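PDB 7CZO: uncharacterized protein HI_0666 from Haemophilus influenzae, which probably serves as the N-terminal domain of the HipA toxin in an unusually regulated three-component HipBA toxin-antitoxin system. Local coordinates for residues L20-H24 / R25-F29; P58-A61 / S62-P65; R78-E81 / S82-F85. All coordinates share one frame; numbering follows the deposited sequence.

Interaction 1 of 3, residues L20-H24 / R25-F29; sequences LREDH and RGFHF
The tip of the beta hairpin made by strands 15-22 and 27-31 is tied together by the carboxylate of Asp23, which reaches across the turn to Gly26 and His28. In the ladder below it, Arg21 and His28 form an antiparallel hydrogen-bonded pair, Arg21 N to His28 O at 2.9 Å and His28 N returning to Arg21 O. The flanking non-hydrogen-bonded pairs are Leu20 with Phe29 and Glu22 with Phe27. Asp23 N continues the ladder, donating to Gly26 O at 2.8 Å. With chi1 at 74°, CG of Asp23 sits between its own backbone N and carbonyl carbon, and OD1 swings over the turn. There Gly26 N meets OD1 at 2.8 Å, nearly along the C-O axis, while Arg25 N adds a weak bond to the same oxygen. The ring of His28 supplies the third donor: NE2 to Asp23 OD1 is 3.0 Å and almost straight (171°), within the imidazole plane but well above that of the carboxylate. His28 ND1 is held by His52, so both ring nitrogens are engaged. On the other face of the hairpin, Glu22 and Phe27 run side by side, CG of Glu22 lying 3.2 Å from CE1 of Phe27, and the carboxylate goes on to Ser82. Further out, CG of Arg25 packs off-centre over the His24 ring, 4.2 Å from its centroid, with the guanidinium turned steeply to that ring. Two sound N-H bonds, with a weak third, hold OD1 and so limit the rotation of the Asp23 carboxylate, whose charge would probably polarise the His28 ring and favour a proton on NE2.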
ATOM      1  N   LEU A  20      -2.398   0.137  -5.372  1.00 52.97           N
ATOM      2  CA  LEU A  20      -1.656   1.131  -4.624  1.00 53.21           C
ATOM      3  C   LEU A  20      -0.345   1.304  -5.370  1.00 55.10           C
ATOM      4  O   LEU A  20       0.367   0.315  -5.574  1.00 54.33           O
ATOM      5  CB  LEU A  20      -1.435   0.630  -3.208  1.00 50.77           C
ATOM      6  CG  LEU A  20      -0.492   1.461  -2.359  1.00 52.57           C
ATOM      7  CD1 LEU A  20      -1.105   2.773  -1.954  1.00 57.35           C
ATOM      8  CD2 LEU A  20      -0.122   0.659  -1.128  1.00 60.61           C
ATOM      9  N   ARG A  21      -0.044   2.535  -5.800  1.00 55.27           N
ATOM     10  CA  ARG A  21       1.090   2.788  -6.712  1.00 59.77           C
ATOM     11  C   ARG A  21       1.912   3.844  -6.102  1.00 57.23           C
ATOM     12  O   ARG A  21       1.370   4.696  -5.396  1.00 52.99           O
ATOM     13  CB  ARG A  21       0.656   3.281  -8.096  1.00 66.66           C
ATOM     14  CG  ARG A  21      -0.675   2.714  -8.552  1.00 76.58           C
ATOM     15  CD  ARG A  21      -0.843   2.656 -10.050  1.00 84.02           C
ATOM     16  NE  ARG A  21      -0.711   1.289 -10.558  1.00 95.91           N
ATOM     17  CZ  ARG A  21      -0.904   0.942 -11.830  1.00100.93           C
ATOM     18  NH1 ARG A  21      -1.246   1.865 -12.734  1.00 86.47           N
ATOM     19  NH2 ARG A  21      -0.756  -0.335 -12.198  1.00102.78           N
ATOM     20  N   GLU A  22       3.225   3.769  -6.338  1.00 60.11           N
ATOM     21  CA  GLU A  22       4.148   4.859  -5.989  1.00 61.06           C
ATOM     22  C   GLU A  22       4.878   5.359  -7.229  1.00 64.73           C
ATOM     23  O   GLU A  22       5.181   4.582  -8.160  1.00 56.41           O
ATOM     24  CB  GLU A  22       5.171   4.426  -4.980  1.00 62.40           C
ATOM     25  CG  GLU A  22       6.032   5.562  -4.469  1.00 68.58           C
ATOM     26  CD  GLU A  22       7.297   5.091  -3.768  1.00 78.98           C
ATOM     27  OE1 GLU A  22       7.695   3.906  -3.933  1.00 74.71           O
ATOM     28  OE2 GLU A  22       7.912   5.930  -3.066  1.00 88.02           O
ATOM     29  N   ASP A  23       5.111   6.674  -7.238  1.00 63.66           N
ATOM     30  CA  ASP A  23       5.839   7.357  -8.308  1.00 59.30           C
ATOM     31  C   ASP A  23       6.564   8.564  -7.688  1.00 62.98           C
ATOM     32  O   ASP A  23       6.456   8.797  -6.447  1.00 65.40           O
ATOM     33  CB  ASP A  23       4.870   7.712  -9.482  1.00 60.87           C
ATOM     34  CG  ASP A  23       3.881   8.931  -9.189  1.00 63.88           C
ATOM     35  OD1 ASP A  23       3.988   9.711  -8.160  1.00 50.81           O
ATOM     36  OD2 ASP A  23       2.971   9.100 -10.063  1.00 53.59           O
ATOM     37  N   HIS A  24       7.284   9.326  -8.520  1.00 64.40           N
ATOM     38  CA  HIS A  24       8.089  10.484  -8.049  1.00 64.67           C
ATOM     39  C   HIS A  24       7.261  11.422  -7.207  1.00 66.07           C
ATOM     40  O   HIS A  24       7.753  11.924  -6.195  1.00 68.29           O
ATOM     41  CB  HIS A  24       8.823  11.235  -9.221  1.00 71.99           C
ATOM     42  CG  HIS A  24       8.141  12.491  -9.744  1.00 81.10           C
ATOM     43  ND1 HIS A  24       7.579  12.569 -11.006  1.00 76.73           N
ATOM     44  CD2 HIS A  24       8.009  13.736  -9.208  1.00 91.76           C
ATOM     45  CE1 HIS A  24       7.114  13.790 -11.215  1.00 79.83           C
ATOM     46  NE2 HIS A  24       7.348  14.514 -10.132  1.00 89.80           N
ATOM     47  N   ARG A  25       6.010  11.667  -7.618  1.00 64.66           N
ATOM     48  CA  ARG A  25       5.145  12.584  -6.867  1.00 65.88           C
ATOM     49  C   ARG A  25       4.692  11.970  -5.550  1.00 69.72           C
ATOM     50  O   ARG A  25       4.600  12.659  -4.537  1.00 73.86           O
ATOM     51  CB  ARG A  25       3.937  13.001  -7.708  1.00 70.85           C
ATOM     52  CG  ARG A  25       4.063  14.405  -8.237  1.00 71.06           C
ATOM     53  CD  ARG A  25       2.876  14.759  -9.084  1.00 67.56           C
ATOM     54  NE  ARG A  25       2.973  14.093 -10.368  1.00 69.18           N
ATOM     55  CZ  ARG A  25       3.727  14.520 -11.375  1.00 62.91           C
ATOM     56  NH1 ARG A  25       4.458  15.597 -11.216  1.00 59.06           N
ATOM     57  NH2 ARG A  25       3.765  13.862 -12.535  1.00 61.63           N
ATOM     58  N   GLY A  26       4.386  10.671  -5.561  1.00 73.57           N
ATOM     59  CA  GLY A  26       4.076   9.973  -4.313  1.00 71.92           C
ATOM     60  C   GLY A  26       3.163   8.786  -4.489  1.00 63.03           C
ATOM     61  O   GLY A  26       3.381   7.939  -5.364  1.00 72.83           O
ATOM     62  N   PHE A  27       2.124   8.745  -3.669  1.00 56.52           N
ATOM     63  CA  PHE A  27       1.309   7.533  -3.472  1.00 58.99           C
ATOM     64  C   PHE A  27      -0.149   7.635  -3.905  1.00 55.76           C
ATOM     65  O   PHE A  27      -0.840   8.616  -3.645  1.00 61.33           O
ATOM     66  CB  PHE A  27       1.381   7.158  -2.005  1.00 55.04           C
ATOM     67  CG  PHE A  27       2.786   6.980  -1.532  1.00 62.07           C
ATOM     68  CD1 PHE A  27       3.516   5.842  -1.901  1.00 62.35           C
ATOM     69  CD2 PHE A  27       3.406   7.965  -0.781  1.00 66.21           C
ATOM     70  CE1 PHE A  27       4.824   5.682  -1.498  1.00 63.77           C
ATOM     71  CE2 PHE A  27       4.721   7.815  -0.377  1.00 68.59           C
ATOM     72  CZ  PHE A  27       5.431   6.672  -0.735  1.00 66.77           C
ATOM     73  N   HIS A  28      -0.630   6.577  -4.515  1.00 54.82           N
ATOM     74  CA  HIS A  28      -1.899   6.611  -5.198  1.00 56.29           C
ATOM     75  C   HIS A  28      -2.630   5.354  -4.874  1.00 52.58           C
ATOM     76  O   HIS A  28      -2.239   4.293  -5.303  1.00 57.79           O
ATOM     77  CB  HIS A  28      -1.641   6.749  -6.709  1.00 59.87           C
ATOM     78  CG  HIS A  28      -0.608   7.795  -7.007  1.00 67.58           C
ATOM     79  ND1 HIS A  28      -0.771   9.116  -6.646  1.00 64.35           N
ATOM     80  CD2 HIS A  28       0.631   7.704  -7.538  1.00 64.08           C
ATOM     81  CE1 HIS A  28       0.305   9.799  -6.968  1.00 62.08           C
ATOM     82  NE2 HIS A  28       1.175   8.962  -7.500  1.00 70.20           N
ATOM     83  N   PHE A  29      -3.677   5.477  -4.081  1.00 51.90           N
ATOM     84  CA  PHE A  29      -4.598   4.390  -3.899  1.00 51.65           C
ATOM     85  C   PHE A  29      -5.824   4.666  -4.727  1.00 51.79           C
ATOM     86  O   PHE A  29      -6.304   5.795  -4.728  1.00 57.78           O
ATOM     87  CB  PHE A  29      -5.003   4.225  -2.428  1.00 51.77           C
ATOM     88  CG  PHE A  29      -6.064   3.179  -2.233  1.00 50.75           C
ATOM     89  CD1 PHE A  29      -5.847   1.869  -2.674  1.00 51.88           C
ATOM     90  CD2 PHE A  29      -7.286   3.501  -1.679  1.00 51.75           C
ATOM     91  CE1 PHE A  29      -6.814   0.892  -2.560  1.00 42.93           C
ATOM     92  CE2 PHE A  29      -8.257   2.534  -1.554  1.00 54.77           C
ATOM     93  CZ  PHE A  29      -8.017   1.226  -1.994  1.00 50.88           C
TER

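Interaction 2 of 3, residues P58-A61 / S62-P65; sequences PYFA and SLVP
Tyr59 O is gripped twice by Ser62: the hydroxyl OG lies 2.6 Å away, and the backbone N of Ser62 adds a weak bond to the same oxygen at 3.1 Å. The hydroxyl can fold back because chi1 of Ser62 is 88°, which places OG between the residue's own N and carbonyl carbon and points it at the preceding turn. It meets the carbonyl somewhat out of plane, by 20°. Ser62 N also reaches Pro58 O at 2.9 Å, a bond of the alpha-helical i to i+4 kind within helix 58-62. The bonds that follow span three residues, as in a 3-10 turn: Leu63 N turns to Phe60 O at 3.1 Å, and Val64 N makes a weak bond to Ala61 O. Leu63 N stands well above the plane of the Phe60 carbonyl. Among the side chains, Leu63 divides its two methyl groups between neighbouring aromatic rings, CD2 lying 4.2 Å from CZ of Tyr59 and CD1 4.4 Å from CD1 of Phe60. Val64 brings CG2 over the carbonyl oxygen of Ala61 at 3.6 Å. Phe60 continues inward to meet the Phe29 ring and Leu88. Ala61 and Val64 both rest on Met84 of helix 82-91, and Pro65 takes the N-cap position of helix 66-70.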
ATOM      1  N   PRO A  58      -1.523   7.468   5.758  1.00 58.54           N
ATOM      2  CA  PRO A  58      -1.551   6.969   7.134  1.00 59.19           C
ATOM      3  C   PRO A  58      -2.129   5.572   7.325  1.00 57.70           C
ATOM      4  O   PRO A  58      -1.614   4.799   8.144  1.00 58.40           O
ATOM      5  CB  PRO A  58      -2.456   7.991   7.840  1.00 57.14           C
ATOM      6  CG  PRO A  58      -2.138   9.277   7.137  1.00 57.52           C
ATOM      7  CD  PRO A  58      -1.918   8.889   5.685  1.00 62.17           C
ATOM      8  N   TYR A  59      -3.200   5.252   6.606  1.00 52.93           N
ATOM      9  CA  TYR A  59      -3.808   3.952   6.775  1.00 52.37           C
ATOM     10  C   TYR A  59      -2.807   2.849   6.388  1.00 56.65           C
ATOM     11  O   TYR A  59      -2.621   1.868   7.140  1.00 58.77           O
ATOM     12  CB  TYR A  59      -5.118   3.801   5.983  1.00 52.43           C
ATOM     13  CG  TYR A  59      -5.678   2.437   6.187  1.00 54.70           C
ATOM     14  CD1 TYR A  59      -6.275   2.103   7.401  1.00 60.09           C
ATOM     15  CD2 TYR A  59      -5.496   1.426   5.232  1.00 61.34           C
ATOM     16  CE1 TYR A  59      -6.744   0.819   7.644  1.00 63.73           C
ATOM     17  CE2 TYR A  59      -5.964   0.130   5.463  1.00 66.58           C
ATOM     18  CZ  TYR A  59      -6.587  -0.161   6.678  1.00 65.75           C
ATOM     19  OH  TYR A  59      -7.057  -1.412   6.953  1.00 66.55           O
ATOM     20  N   PHE A  60      -2.165   3.001   5.231  1.00 51.37           N
ATOM     21  CA  PHE A  60      -1.214   2.000   4.772  1.00 50.25           C
ATOM     22  C   PHE A  60       0.061   2.040   5.621  1.00 49.23           C
ATOM     23  O   PHE A  60       0.613   1.019   5.975  1.00 59.97           O
ATOM     24  CB  PHE A  60      -0.893   2.198   3.295  1.00 51.52           C
ATOM     25  CG  PHE A  60      -1.972   1.735   2.366  1.00 49.21           C
ATOM     26  CD1 PHE A  60      -2.097   0.393   2.023  1.00 51.53           C
ATOM     27  CD2 PHE A  60      -2.848   2.640   1.788  1.00 56.25           C
ATOM     28  CE1 PHE A  60      -3.104  -0.037   1.142  1.00 52.85           C
ATOM     29  CE2 PHE A  60      -3.865   2.214   0.897  1.00 55.46           C
ATOM     30  CZ  PHE A  60      -3.995   0.880   0.579  1.00 47.59           C
ATOM     31  N   ALA A  61       0.547   3.206   5.979  1.00 48.08           N
ATOM     32  CA  ALA A  61       1.694   3.226   6.888  1.00 48.04           C
ATOM     33  C   ALA A  61       1.349   2.488   8.169  1.00 48.52           C
ATOM     34  O   ALA A  61       2.227   1.919   8.794  1.00 59.38           O
ATOM     35  CB  ALA A  61       2.117   4.645   7.222  1.00 42.03           C
ATOM     36  N   SER A  62       0.086   2.523   8.593  1.00 53.28           N
ATOM     37  CA  SER A  62      -0.318   1.863   9.864  1.00 54.71           C
ATOM     38  C   SER A  62      -0.199   0.322   9.820  1.00 51.57           C
ATOM     39  O   SER A  62      -0.114  -0.311  10.852  1.00 58.97           O
ATOM     40  CB  SER A  62      -1.746   2.231  10.250  1.00 50.22           C
ATOM     41  OG  SER A  62      -2.668   1.320   9.632  1.00 54.44           O
ATOM     42  N   LEU A  63      -0.199  -0.267   8.630  1.00 51.15           N
ATOM     43  CA  LEU A  63      -0.131  -1.734   8.465  1.00 52.30           C
ATOM     44  C   LEU A  63       1.256  -2.282   8.675  1.00 50.86           C
ATOM     45  O   LEU A  63       1.442  -3.480   8.750  1.00 64.23           O
ATOM     46  CB  LEU A  63      -0.577  -2.157   7.050  1.00 52.21           C
ATOM     47  CG  LEU A  63      -1.994  -1.736   6.634  1.00 54.40           C
ATOM     48  CD1 LEU A  63      -2.517  -2.387   5.368  1.00 52.77           C
ATOM     49  CD2 LEU A  63      -2.957  -2.029   7.761  1.00 55.67           C
ATOM     50  N   VAL A  64       2.242  -1.422   8.739  1.00 50.92           N
ATOM     51  CA  VAL A  64       3.604  -1.867   8.946  1.00 52.45           C
ATOM     52  C   VAL A  64       3.794  -2.293  10.421  1.00 57.07           C
ATOM     53  O   VAL A  64       3.510  -1.520  11.335  1.00 61.38           O
ATOM     54  CB  VAL A  64       4.580  -0.746   8.576  1.00 47.45           C
ATOM     55  CG1 VAL A  64       6.011  -1.178   8.864  1.00 54.68           C
ATOM     56  CG2 VAL A  64       4.400  -0.384   7.112  1.00 44.65           C
ATOM     57  N   PRO A  65       4.275  -3.523  10.659  1.00 54.06           N
ATOM     58  CA  PRO A  65       4.348  -3.925  12.055  1.00 55.27           C
ATOM     59  C   PRO A  65       5.374  -3.130  12.858  1.00 55.33           C
ATOM     60  O   PRO A  65       6.483  -2.866  12.379  1.00 58.25           O
ATOM     61  CB  PRO A  65       4.752  -5.416  11.979  1.00 55.73           C
ATOM     62  CG  PRO A  65       4.362  -5.846  10.613  1.00 55.39           C
ATOM     63  CD  PRO A  65       4.642  -4.631   9.759  1.00 54.60           C
TER

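Interaction 3 of 3, residues R78-E81 / S82-F85; sequences RIDE and SDMF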
ATOM      1  N   ARG A  78      17.327   4.547   7.641  1.00149.96           N
ATOM      2  CA  ARG A  78      16.268   5.113   6.808  1.00139.63           C
ATOM      3  C   ARG A  78      14.944   4.525   7.217  1.00130.63           C
ATOM      4  O   ARG A  78      14.863   3.355   7.595  1.00151.86           O
ATOM      5  CB  ARG A  78      16.477   4.749   5.324  1.00143.57           C
ATOM      6  CG  ARG A  78      16.939   5.868   4.398  1.00144.09           C
ATOM      7  CD  ARG A  78      17.748   5.288   3.242  1.00142.89           C
ATOM      8  NE  ARG A  78      19.125   4.983   3.658  1.00141.26           N
ATOM      9  CZ  ARG A  78      19.955   4.136   3.044  1.00132.09           C
ATOM     10  NH1 ARG A  78      21.179   3.953   3.529  1.00119.23           N
ATOM     11  NH2 ARG A  78      19.577   3.460   1.961  1.00139.01           N
ATOM     12  N   ILE A  79      13.905   5.337   7.120  1.00122.98           N
ATOM     13  CA  ILE A  79      12.537   4.820   7.065  1.00122.04           C
ATOM     14  C   ILE A  79      11.791   5.429   5.889  1.00122.15           C
ATOM     15  O   ILE A  79      10.831   4.837   5.388  1.00143.39           O
ATOM     16  CB  ILE A  79      11.784   5.041   8.369  1.00123.15           C
ATOM     17  CG1 ILE A  79      12.351   6.278   9.042  1.00127.03           C
ATOM     18  CG2 ILE A  79      11.887   3.803   9.272  1.00114.10           C
ATOM     19  CD1 ILE A  79      11.630   6.641  10.292  1.00125.95           C
ATOM     20  N   ASP A  80      12.202   6.615   5.458  1.00111.13           N
ATOM     21  CA  ASP A  80      12.109   6.962   4.045  1.00108.77           C
ATOM     22  C   ASP A  80      10.658   7.163   3.585  1.00110.22           C
ATOM     23  O   ASP A  80      10.323   8.245   3.099  1.00130.17           O
ATOM     24  CB  ASP A  80      12.820   5.854   3.232  1.00104.96           C
ATOM     25  CG  ASP A  80      13.078   6.223   1.774  1.00111.26           C
ATOM     26  OD1 ASP A  80      13.316   5.291   0.957  1.00106.96           O
ATOM     27  OD2 ASP A  80      13.070   7.426   1.441  1.00115.24           O
ATOM     28  N   GLU A  81       9.816   6.133   3.751  1.00 90.17           N
ATOM     29  CA  GLU A  81       8.458   6.053   3.184  1.00 86.64           C
ATOM     30  C   GLU A  81       8.355   5.238   1.922  1.00 78.23           C
ATOM     31  O   GLU A  81       7.345   4.586   1.697  1.00 82.73           O
ATOM     32  CB  GLU A  81       7.805   7.407   2.937  1.00 88.63           C
ATOM     33  CG  GLU A  81       7.366   8.058   4.235  1.00 95.22           C
ATOM     34  CD  GLU A  81       6.128   8.871   4.056  1.00 90.61           C
ATOM     35  OE1 GLU A  81       5.265   8.833   4.955  1.00 99.42           O
ATOM     36  OE2 GLU A  81       6.026   9.517   2.992  1.00 92.77           O
ATOM     37  N   SER A  82       9.381   5.284   1.088  1.00 71.58           N
ATOM     38  CA  SER A  82       9.550   4.271   0.066  1.00 68.56           C
ATOM     39  C   SER A  82       9.948   2.952   0.716  1.00 64.61           C
ATOM     40  O   SER A  82       9.688   1.878   0.170  1.00 65.35           O
ATOM     41  CB  SER A  82      10.621   4.693  -0.929  1.00 72.04           C
ATOM     42  OG  SER A  82      10.244   5.900  -1.554  1.00 74.25           O
ATOM     43  N   ASP A  83      10.574   3.034   1.887  1.00 67.05           N
ATOM     44  CA  ASP A  83      11.035   1.836   2.595  1.00 71.66           C
ATOM     45  C   ASP A  83       9.872   1.083   3.141  1.00 65.26           C
ATOM     46  O   ASP A  83       9.865  -0.134   3.132  1.00 79.39           O
ATOM     47  CB  ASP A  83      12.007   2.190   3.720  1.00 74.52           C
ATOM     48  CG  ASP A  83      13.405   2.464   3.190  1.00 81.97           C
ATOM     49  OD1 ASP A  83      13.749   1.852   2.133  1.00 73.34           O
ATOM     50  OD2 ASP A  83      14.131   3.282   3.814  1.00 77.79           O
ATOM     51  N   MET A  84       8.889   1.838   3.598  1.00 61.84           N
ATOM     52  CA  MET A  84       7.607   1.311   4.033  1.00 56.45           C
ATOM     53  C   MET A  84       6.749   0.758   2.915  1.00 57.10           C
ATOM     54  O   MET A  84       6.225  -0.338   3.046  1.00 61.59           O
ATOM     55  CB  MET A  84       6.885   2.382   4.844  1.00 57.51           C
ATOM     56  CG  MET A  84       7.530   2.415   6.205  1.00 63.72           C
ATOM     57  SD  MET A  84       6.852   3.539   7.375  1.00 75.50           S
ATOM     58  CE  MET A  84       5.120   3.143   7.451  1.00 71.75           C
ATOM     59  N   PHE A  85       6.636   1.479   1.806  1.00 58.96           N
ATOM     60  CA  PHE A  85       5.913   0.973   0.650  1.00 58.13           C
ATOM     61  C   PHE A  85       6.603  -0.274   0.149  1.00 55.77           C
ATOM     62  O   PHE A  85       5.957  -1.176  -0.346  1.00 56.85           O
ATOM     63  CB  PHE A  85       5.840   2.023  -0.478  1.00 61.75           C
ATOM     64  CG  PHE A  85       5.066   1.552  -1.698  1.00 56.03           C
ATOM     65  CD1 PHE A  85       3.698   1.415  -1.650  1.00 54.41           C
ATOM     66  CD2 PHE A  85       5.706   1.247  -2.867  1.00 53.57           C
ATOM     67  CE1 PHE A  85       2.976   0.982  -2.739  1.00 58.81           C
ATOM     68  CE2 PHE A  85       4.981   0.823  -3.978  1.00 61.15           C
ATOM     69  CZ  PHE A  85       3.608   0.698  -3.920  1.00 59.98           C
TER
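Asp80 and Asp83 cross at about a right angle, their carboxylate planes turned 66° from one another, just where the chain enters helix 82-91. OD1 of Asp80 comes within 3.6 Å of OD2 of Asp83, a close approach of like charges. This proximity is probably eased by Arg86, whose NH2 forms a salt bridge with OD1 of Asp83 and a long, weak ion pair with OD1 of Asp80. Asp80 holds CG anti to its own N (chi1 -167°), and OD1 thereby comes alongside Ser82, 3.3 Å from its CB. Arg78 approaches OD2 of Asp83 at about a right angle to the approach of Asp80: its aliphatic start slants past that oxygen, while the guanidinium leads away and NE of Arg78 stays 5.3 Å from OD2 of Asp83. In the backbone, Phe85 N donates to Glu81 O at 3.2 Å with a fairly straight N-H (163°), well above the plane of that carbonyl, closing the first i to i+4 turn. Glu81 occupies the N-cap position, though its carboxylate accepts from Leu56 N in a neighbouring loop. With Asp83 in the opening turn, where its negative charge would be expected to suit the helix dipole, the arrangement is that of a helix N-terminus.

How the interactions relate
The three contacts belong to successive local elements of one domain: a hairpin tip (interaction 1), a short helix with the loop after it (interaction 2) and a helix start (interaction 3). Interactions 1 and 2 are partly buried, whereas interaction 3 lies at the surface. Their hydrophobic sides converge: Leu20 of the hairpin touches both Phe60 and Phe85, and helix 82-91 also lies against 58-65. A polar tie between the hairpin and the start of helix 82-91 further joins interactions 1 and 3. A carboxylate gathers N-H donors in 20-29, a serine hydroxyl bonds a carbonyl in 58-65, and in 78-85 neighbouring acids lie near one arginine, which pairs firmly with Asp83 and weakly with Asp80.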